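Local coordinates for protein thiamine phosphate pyrophosphorylase (Bacteroides thetaiotaomicron VPI-5482, PDB 3CEU) that probably makes thiamine phosphate in the pathway to thiamine diphosphate, as a transferase of the thiamine monophosphate synthase family, at residues Leu3-Thr8 and Asp28-Arg33; Ile57-His62 and Phe69-Ile74. All blocks are in the same frame, centred on the assembly; numbering follows the deposited sequence.

Interaction 1 (Leu3-Thr8 and Asp28-Arg33); sequences LIVVTT and DILHLR
Val5 is held through both its backbone polar atoms by the strand beside it: its N donates to Ile29 O at 3.2 Å, and its O takes the N-H of His31 at 2.9 Å. Thr7 N continues the pattern to His31 O, as expected of parallel strands; the axes of 3-6 and 29-32 come within 4.8 Å at 23°. Past the last strand residue the side chain of Thr7 takes over from the backbone. Its CB lies 3.9 Å from His31 O; from there CG2 rests against that same oxygen, Leu32 CA and the CD1 atoms of Leu30 and Leu32, while OG1, placed between the backbone N and the carbonyl carbon (chi1 64°), accepts the N-H of Arg33 at 3.0 Å. A side-chain oxygen thereby substitutes for the next backbone acceptor. At the other end Asp28 does likewise, its OD2 accepting Leu3 N at 3.0 Å from the anti side of the carboxylate, with the donor well out of its plane; a water accepts from Asp28 N and sits within hydrogen-bonding distance of Asp28 OD2 and Leu3 O. On one face Ile4 and Ile29 lie side by side, and CG2 of Ile4 comes within 3.5 Å of CD2 of the His31 ring, whose ND1 and NE2 are hydrogen-bonded to His60 and Tyr110 respectively. On the other face, Leu30 packs against Ile19 and Phe23 of helix 15-24. Two adjacent parallel strands with the intervening helix covering their outer side form the first beta-alpha-beta unit of a TIM barrel, here with Ile4, Val6, Ile29 and His31 turned to the barrel interior.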
ATOM      1  N   LEU A   3       2.864  -1.839  -7.243  1.00 16.21           N
ATOM      2  CA  LEU A   3       2.016  -2.745  -6.485  1.00 14.76           C
ATOM      3  C   LEU A   3       2.342  -2.551  -5.004  1.00 12.09           C
ATOM      4  O   LEU A   3       3.372  -3.016  -4.515  1.00 11.12           O
ATOM      5  CB  LEU A   3       2.274  -4.199  -6.900  1.00 14.78           C
ATOM      6  CG  LEU A   3       1.405  -5.248  -6.195  1.00 24.72           C
ATOM      7  CD1 LEU A   3      -0.065  -4.882  -6.379  1.00 18.45           C
ATOM      8  CD2 LEU A   3       1.693  -6.635  -6.744  1.00 29.74           C
ATOM      9  N   ILE A   4       1.457  -1.852  -4.302  1.00 17.28           N
ATOM     10  CA  ILE A   4       1.639  -1.561  -2.885  1.00 10.73           C
ATOM     11  C   ILE A   4       0.878  -2.548  -2.014  1.00 13.08           C
ATOM     12  O   ILE A   4      -0.279  -2.882  -2.296  1.00 13.46           O
ATOM     13  CB  ILE A   4       1.149  -0.134  -2.551  1.00 14.43           C
ATOM     14  CG1 ILE A   4       1.860   0.882  -3.455  1.00  9.21           C
ATOM     15  CG2 ILE A   4       1.408   0.183  -1.092  1.00  8.24           C
ATOM     16  CD1 ILE A   4       1.219   2.257  -3.462  1.00 17.44           C
ATOM     17  N   VAL A   5       1.541  -3.010  -0.957  1.00 11.82           N
ATOM     18  CA  VAL A   5       0.951  -3.959  -0.011  1.00 14.36           C
ATOM     19  C   VAL A   5       0.791  -3.323   1.369  1.00 17.70           C
ATOM     20  O   VAL A   5       1.723  -2.706   1.880  1.00 11.67           O
ATOM     21  CB  VAL A   5       1.843  -5.227   0.171  1.00 13.22           C
ATOM     22  CG1 VAL A   5       1.298  -6.083   1.318  1.00  1.59           C
ATOM     23  CG2 VAL A   5       1.885  -6.043  -1.120  1.00 15.58           C
ATOM     24  N   VAL A   6      -0.390  -3.461   1.968  1.00 14.11           N
ATOM     25  CA  VAL A   6      -0.596  -2.934   3.311  1.00 16.90           C
ATOM     26  C   VAL A   6      -0.522  -4.129   4.262  1.00 15.28           C
ATOM     27  O   VAL A   6      -1.051  -5.206   3.955  1.00  8.47           O
ATOM     28  CB  VAL A   6      -1.982  -2.253   3.491  1.00 14.77           C
ATOM     29  CG1 VAL A   6      -2.079  -1.665   4.894  1.00  6.20           C
ATOM     30  CG2 VAL A   6      -2.192  -1.165   2.455  1.00  9.88           C
ATOM     31  N   THR A   7       0.155  -3.947   5.396  1.00 10.31           N
ATOM     32  CA  THR A   7       0.278  -5.005   6.398  1.00  8.38           C
ATOM     33  C   THR A   7      -1.101  -5.289   6.972  1.00 15.51           C
ATOM     34  O   THR A   7      -2.089  -4.668   6.592  1.00 23.41           O
ATOM     35  CB  THR A   7       1.132  -4.591   7.616  1.00  7.86           C
ATOM     36  OG1 THR A   7       0.471  -3.518   8.300  1.00 12.92           O
ATOM     37  CG2 THR A   7       2.527  -4.160   7.207  1.00  6.15           C
ATOM     38  N   THR A   8      -1.143  -6.229   7.904  1.00 19.71           N
ATOM     39  CA  THR A   8      -2.368  -6.590   8.607  1.00 20.14           C
ATOM     40  C   THR A   8      -2.463  -5.645   9.810  1.00 20.84           C
ATOM     41  O   THR A   8      -1.439  -5.171  10.312  1.00 18.10           O
ATOM     42  CB  THR A   8      -2.294  -8.028   9.129  1.00 16.12           C
ATOM     43  OG1 THR A   8      -0.981  -8.276   9.641  1.00 10.66           O
ATOM     44  CG2 THR A   8      -2.600  -9.015   8.023  1.00 12.81           C
ATOM     45  N   ASP A  28       7.332  -3.163  -4.353  1.00 18.38           N
ATOM     46  CA  ASP A  28       7.619  -1.747  -4.508  1.00 22.89           C
ATOM     47  C   ASP A  28       7.561  -1.033  -3.157  1.00 23.39           C
ATOM     48  O   ASP A  28       8.588  -0.593  -2.640  1.00 17.86           O
ATOM     49  CB  ASP A  28       6.624  -1.098  -5.477  1.00 20.82           C
ATOM     50  CG  ASP A  28       6.752  -1.627  -6.905  1.00 36.11           C
ATOM     51  OD1 ASP A  28       7.791  -1.358  -7.564  1.00 46.57           O
ATOM     52  OD2 ASP A  28       5.808  -2.313  -7.378  1.00 41.27           O
ATOM     53  N   ILE A  29       6.362  -0.947  -2.584  1.00 22.30           N
ATOM     54  CA  ILE A  29       6.150  -0.259  -1.310  1.00 16.62           C
ATOM     55  C   ILE A  29       5.347  -1.064  -0.287  1.00 17.89           C
ATOM     56  O   ILE A  29       4.465  -1.852  -0.636  1.00 16.57           O
ATOM     57  CB  ILE A  29       5.425   1.100  -1.543  1.00 15.71           C
ATOM     58  CG1 ILE A  29       6.257   1.976  -2.482  1.00  8.90           C
ATOM     59  CG2 ILE A  29       5.206   1.821  -0.219  1.00 11.64           C
ATOM     60  CD1 ILE A  29       5.579   3.284  -2.880  1.00 12.23           C
ATOM     61  N   LEU A  30       5.667  -0.847   0.985  1.00 14.48           N
ATOM     62  CA  LEU A  30       4.995  -1.513   2.095  1.00 18.00           C
ATOM     63  C   LEU A  30       4.401  -0.450   2.999  1.00 18.89           C
ATOM     64  O   LEU A  30       5.105   0.451   3.452  1.00 16.43           O
ATOM     65  CB  LEU A  30       5.987  -2.344   2.906  1.00  8.32           C
ATOM     66  CG  LEU A  30       5.402  -3.010   4.144  1.00  7.62           C
ATOM     67  CD1 LEU A  30       4.419  -4.091   3.723  1.00 16.15           C
ATOM     68  CD2 LEU A  30       6.511  -3.613   4.988  1.00 13.74           C
ATOM     69  N   HIS A  31       3.101  -0.556   3.246  1.00 25.43           N
ATOM     70  CA  HIS A  31       2.404   0.376   4.122  1.00 23.66           C
ATOM     71  C   HIS A  31       2.173  -0.301   5.466  1.00 19.49           C
ATOM     72  O   HIS A  31       1.356  -1.223   5.589  1.00 17.92           O
ATOM     73  CB  HIS A  31       1.069   0.812   3.507  1.00 21.48           C
ATOM     74  CG  HIS A  31       1.160   2.080   2.713  1.00 20.71           C
ATOM     75  ND1 HIS A  31       0.555   3.255   3.113  1.00 19.90           N
ATOM     76  CD2 HIS A  31       1.825   2.375   1.570  1.00 18.87           C
ATOM     77  CE1 HIS A  31       0.844   4.214   2.254  1.00 27.04           C
ATOM     78  NE2 HIS A  31       1.616   3.707   1.307  1.00 20.35           N
ATOM     79  N   LEU A  32       2.922   0.159   6.464  1.00 13.32           N
ATOM     80  CA  LEU A  32       2.833  -0.372   7.817  1.00 15.70           C
ATOM     81  C   LEU A  32       1.642   0.259   8.517  1.00 14.02           C
ATOM     82  O   LEU A  32       1.659   1.440   8.852  1.00 16.22           O
ATOM     83  CB  LEU A  32       4.124  -0.063   8.588  1.00 11.57           C
ATOM     84  CG  LEU A  32       4.222  -0.512  10.043  1.00 13.80           C
ATOM     85  CD1 LEU A  32       3.980  -2.014  10.151  1.00 14.41           C
ATOM     86  CD2 LEU A  32       5.594  -0.153  10.592  1.00  9.53           C
ATOM     87  N   ARG A  33       0.601  -0.534   8.724  1.00 21.68           N
ATOM     88  CA  ARG A  33      -0.598  -0.048   9.393  1.00 20.60           C
ATOM     89  C   ARG A  33      -0.981  -1.003  10.518  1.00 17.41           C
ATOM     90  O   ARG A  33      -1.441  -2.120  10.276  1.00 14.47           O
ATOM     91  CB  ARG A  33      -1.735   0.096   8.373  1.00 22.06           C
ATOM     92  CG  ARG A  33      -3.066   0.611   8.910  1.00 15.12           C
ATOM     93  CD  ARG A  33      -4.014   0.916   7.753  1.00 16.50           C
ATOM     94  NE  ARG A  33      -5.391   1.165   8.170  1.00 20.11           N
ATOM     95  CZ  ARG A  33      -6.223   0.235   8.648  1.00 27.21           C
ATOM     96  NH1 ARG A  33      -5.830  -1.027   8.781  1.00 13.41           N
ATOM     97  NH2 ARG A  33      -7.466   0.566   8.977  1.00 28.63           N
TER
HETATM   98  O   HOH W   1       5.439  -4.636  -5.788  1.00 39.87           O

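Interaction 2 (Ile57-His62 and Phe69-Ile74)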
ATOM      1  N   ILE A  57       9.146   1.420   3.054  1.00 18.25           N
ATOM      2  CA  ILE A  57       8.050   1.316   4.016  1.00 19.17           C
ATOM      3  C   ILE A  57       7.468   2.676   4.438  1.00 16.67           C
ATOM      4  O   ILE A  57       8.209   3.608   4.733  1.00 12.30           O
ATOM      5  CB  ILE A  57       8.535   0.570   5.291  1.00 15.46           C
ATOM      6  CG1 ILE A  57       9.031  -0.827   4.913  1.00 16.52           C
ATOM      7  CG2 ILE A  57       7.412   0.490   6.322  1.00 20.06           C
ATOM      8  CD1 ILE A  57       9.696  -1.583   6.052  1.00  5.57           C
ATOM      9  N   VAL A  58       6.140   2.772   4.453  1.00 13.95           N
ATOM     10  CA  VAL A  58       5.437   3.979   4.872  1.00  8.35           C
ATOM     11  C   VAL A  58       4.642   3.553   6.090  1.00 16.21           C
ATOM     12  O   VAL A  58       4.024   2.483   6.078  1.00 14.35           O
ATOM     13  CB  VAL A  58       4.454   4.480   3.792  1.00 15.44           C
ATOM     14  CG1 VAL A  58       3.758   5.750   4.272  1.00  7.92           C
ATOM     15  CG2 VAL A  58       5.184   4.744   2.477  1.00  5.92           C
ATOM     16  N   THR A  59       4.657   4.360   7.149  1.00 17.57           N
ATOM     17  CA  THR A  59       3.929   3.988   8.372  1.00 15.37           C
ATOM     18  C   THR A  59       2.706   4.852   8.651  1.00 17.77           C
ATOM     19  O   THR A  59       2.727   6.062   8.431  1.00 16.76           O
ATOM     20  CB  THR A  59       4.843   4.050   9.618  1.00 17.05           C
ATOM     21  OG1 THR A  59       4.075   3.741  10.785  1.00 12.41           O
ATOM     22  CG2 THR A  59       5.467   5.426   9.777  1.00  8.44           C
ATOM     23  N   HIS A  60       1.645   4.221   9.141  1.00 13.46           N
ATOM     24  CA  HIS A  60       0.420   4.932   9.455  1.00 19.58           C
ATOM     25  C   HIS A  60       0.346   5.301  10.934  1.00 14.89           C
ATOM     26  O   HIS A  60      -0.570   5.995  11.367  1.00 15.28           O
ATOM     27  CB  HIS A  60      -0.812   4.091   9.089  1.00 12.24           C
ATOM     28  CG  HIS A  60      -0.954   3.825   7.623  1.00 18.20           C
ATOM     29  ND1 HIS A  60      -2.181   3.730   7.000  1.00 13.59           N
ATOM     30  CD2 HIS A  60      -0.025   3.613   6.660  1.00 16.55           C
ATOM     31  CE1 HIS A  60      -2.001   3.472   5.716  1.00 22.05           C
ATOM     32  NE2 HIS A  60      -0.701   3.394   5.485  1.00 21.06           N
ATOM     33  N   GLU A  61       1.312   4.844  11.714  1.00 14.10           N
ATOM     34  CA  GLU A  61       1.300   5.149  13.135  1.00 14.20           C
ATOM     35  C   GLU A  61       2.681   5.545  13.613  1.00 11.11           C
ATOM     36  O   GLU A  61       3.665   5.344  12.907  1.00 17.02           O
ATOM     37  CB  GLU A  61       0.786   3.934  13.928  1.00 20.76           C
ATOM     38  CG  GLU A  61      -0.740   3.703  13.843  1.00 22.73           C
ATOM     39  CD  GLU A  61      -1.200   3.024  12.554  1.00 25.29           C
ATOM     40  OE1 GLU A  61      -2.395   3.175  12.195  1.00 26.46           O
ATOM     41  OE2 GLU A  61      -0.380   2.330  11.916  1.00 22.54           O
ATOM     42  N   HIS A  62       2.754   6.128  14.804  1.00 16.03           N
ATOM     43  CA  HIS A  62       4.040   6.521  15.371  1.00 13.09           C
ATOM     44  C   HIS A  62       4.969   7.043  14.292  1.00 13.90           C
ATOM     45  O   HIS A  62       5.942   6.385  13.899  1.00 15.00           O
ATOM     46  CB  HIS A  62       4.663   5.321  16.067  1.00 15.37           C
ATOM     47  CG  HIS A  62       3.742   4.672  17.047  1.00 21.83           C
ATOM     48  ND1 HIS A  62       3.141   5.370  18.074  1.00 15.42           N
ATOM     49  CD2 HIS A  62       3.297   3.397  17.146  1.00 23.84           C
ATOM     50  CE1 HIS A  62       2.365   4.552  18.761  1.00 24.81           C
ATOM     51  NE2 HIS A  62       2.441   3.349  18.219  1.00 20.82           N
ATOM     52  N   PHE A  69      13.842   4.720  12.040  1.00 20.15           N
ATOM     53  CA  PHE A  69      14.246   3.549  11.259  1.00 17.37           C
ATOM     54  C   PHE A  69      14.508   3.794   9.782  1.00 19.53           C
ATOM     55  O   PHE A  69      14.609   2.850   8.993  1.00 16.57           O
ATOM     56  CB  PHE A  69      13.205   2.443  11.404  1.00 11.49           C
ATOM     57  CG  PHE A  69      13.169   1.840  12.767  1.00 16.92           C
ATOM     58  CD1 PHE A  69      12.522   2.492  13.811  1.00 12.15           C
ATOM     59  CD2 PHE A  69      13.831   0.636  13.022  1.00 16.19           C
ATOM     60  CE1 PHE A  69      12.532   1.957  15.103  1.00 27.30           C
ATOM     61  CE2 PHE A  69      13.852   0.088  14.302  1.00 26.50           C
ATOM     62  CZ  PHE A  69      13.199   0.753  15.353  1.00 26.38           C
ATOM     63  N   ASN A  70      14.637   5.068   9.425  1.00 23.84           N
ATOM     64  CA  ASN A  70      14.895   5.505   8.055  1.00 18.46           C
ATOM     65  C   ASN A  70      13.814   5.039   7.083  1.00 24.45           C
ATOM     66  O   ASN A  70      14.105   4.606   5.963  1.00 20.33           O
ATOM     67  CB  ASN A  70      16.263   5.020   7.577  1.00 22.47           C
ATOM     68  CG  ASN A  70      16.667   5.658   6.264  1.00 27.56           C
ATOM     69  OD1 ASN A  70      16.661   6.887   6.142  1.00 42.43           O
ATOM     70  ND2 ASN A  70      17.023   4.838   5.276  1.00 33.32           N
ATOM     71  N   LEU A  71      12.564   5.128   7.528  1.00 13.52           N
ATOM     72  CA  LEU A  71      11.438   4.729   6.704  1.00 18.08           C
ATOM     73  C   LEU A  71      11.306   5.697   5.532  1.00 17.33           C
ATOM     74  O   LEU A  71      11.937   6.759   5.505  1.00 10.78           O
ATOM     75  CB  LEU A  71      10.145   4.730   7.524  1.00 17.46           C
ATOM     76  CG  LEU A  71      10.140   3.920   8.826  1.00 16.62           C
ATOM     77  CD1 LEU A  71       8.773   4.049   9.478  1.00 21.62           C
ATOM     78  CD2 LEU A  71      10.467   2.463   8.549  1.00 18.89           C
HETATM   79  N   MSE A  72      10.484   5.316   4.566  1.00 15.83           N
HETATM   80  CA  MSE A  72      10.254   6.125   3.383  1.00 18.38           C
HETATM   81  C   MSE A  72       9.511   7.418   3.713  1.00 15.22           C
HETATM   82  O   MSE A  72       9.920   8.503   3.290  1.00 15.69           O
HETATM   83  CB  MSE A  72       9.456   5.314   2.363  1.00 22.76           C
HETATM   84  CG  MSE A  72       9.281   5.991   1.015  1.00 24.63           C
HETATM   85 SE   MSE A  72       8.520   4.804  -0.340  1.00 41.99          SE
HETATM   86  CE  MSE A  72       6.793   5.657  -0.566  1.00 33.62           C
ATOM     87  N   GLY A  73       8.421   7.291   4.467  1.00 12.05           N
ATOM     88  CA  GLY A  73       7.617   8.443   4.841  1.00  9.92           C
ATOM     89  C   GLY A  73       6.404   8.052   5.682  1.00 14.39           C
ATOM     90  O   GLY A  73       6.371   6.978   6.280  1.00 13.15           O
ATOM     91  N   ILE A  74       5.397   8.917   5.715  1.00  8.44           N
ATOM     92  CA  ILE A  74       4.207   8.669   6.505  1.00 11.15           C
ATOM     93  C   ILE A  74       2.911   8.793   5.701  1.00 14.57           C
ATOM     94  O   ILE A  74       2.866   9.447   4.647  1.00 13.16           O
ATOM     95  CB  ILE A  74       4.130   9.651   7.673  1.00 11.42           C
ATOM     96  CG1 ILE A  74       3.965  11.072   7.132  1.00 13.83           C
ATOM     97  CG2 ILE A  74       5.395   9.555   8.511  1.00  2.32           C
ATOM     98  CD1 ILE A  74       3.659  12.111   8.177  1.00  1.41           C
TER
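With CG anti to the backbone N (chi1 -173°) and the chain bent at chi3, the selenomethionine Met72 brings its CE to 3.6 Å from CG2 of Val58, the two side chains crossing at a slant. Thr59 is turned so that OG1 stands anti to its own N (chi1 177°), which sends CG2 to within 3.6 Å of Leu71 CD1, the two side chains crossing at about a right angle. The same rotation carries OG1 to Glu61 O, where it donates a 2.7 Å bond in the carbonyl plane, on a lone pair, tying down the turn that follows strand 57-59. These strands, 57-59 and 73-75, are the third and fourth of the TIM barrel, joined by the short helix 65-68 in a beta-alpha-beta unit. Their pairing starts before strand 73-75 does: Met72 N bonds to Ile57 O at 2.8 Å, a bent bond with 143° at the hydrogen. Thr59 N then reaches Gly73 O at 3.2 Å. CG1 of Val58 lies over the Gly73-Ile74 peptide, 3.5 Å from Gly73 O and equally close to Ile74 C, and Tyr110 packs against both Val58 and Met72 from strand 110-113.

Interactions 1 and 2 follow one another along the chain and lie about 11 Å apart, centre to centre, in the same barrel sheet. Strands 2-6, 29-32, 57-59 and 73-75 are consecutive in the eight-stranded barrel, and Leu32 N lies 2.6 Å from Val58 O, a probable hydrogen bond. Beyond the backbone, His31 ND1 of interaction 1 lies 2.7 Å from His60 NE2 of interaction 2, also a probable hydrogen bond. His60 in turn stacks on His75, which meets the His31 ring edge-to-face. Arg33 packs on His60, its CD 3.4 Å from His60 ND1 and its CA near Glu61 OE2. Arg33, His60 and Glu61 follow the C-terminal strand ends, where TIM barrels carry the active site, and probably lie near it.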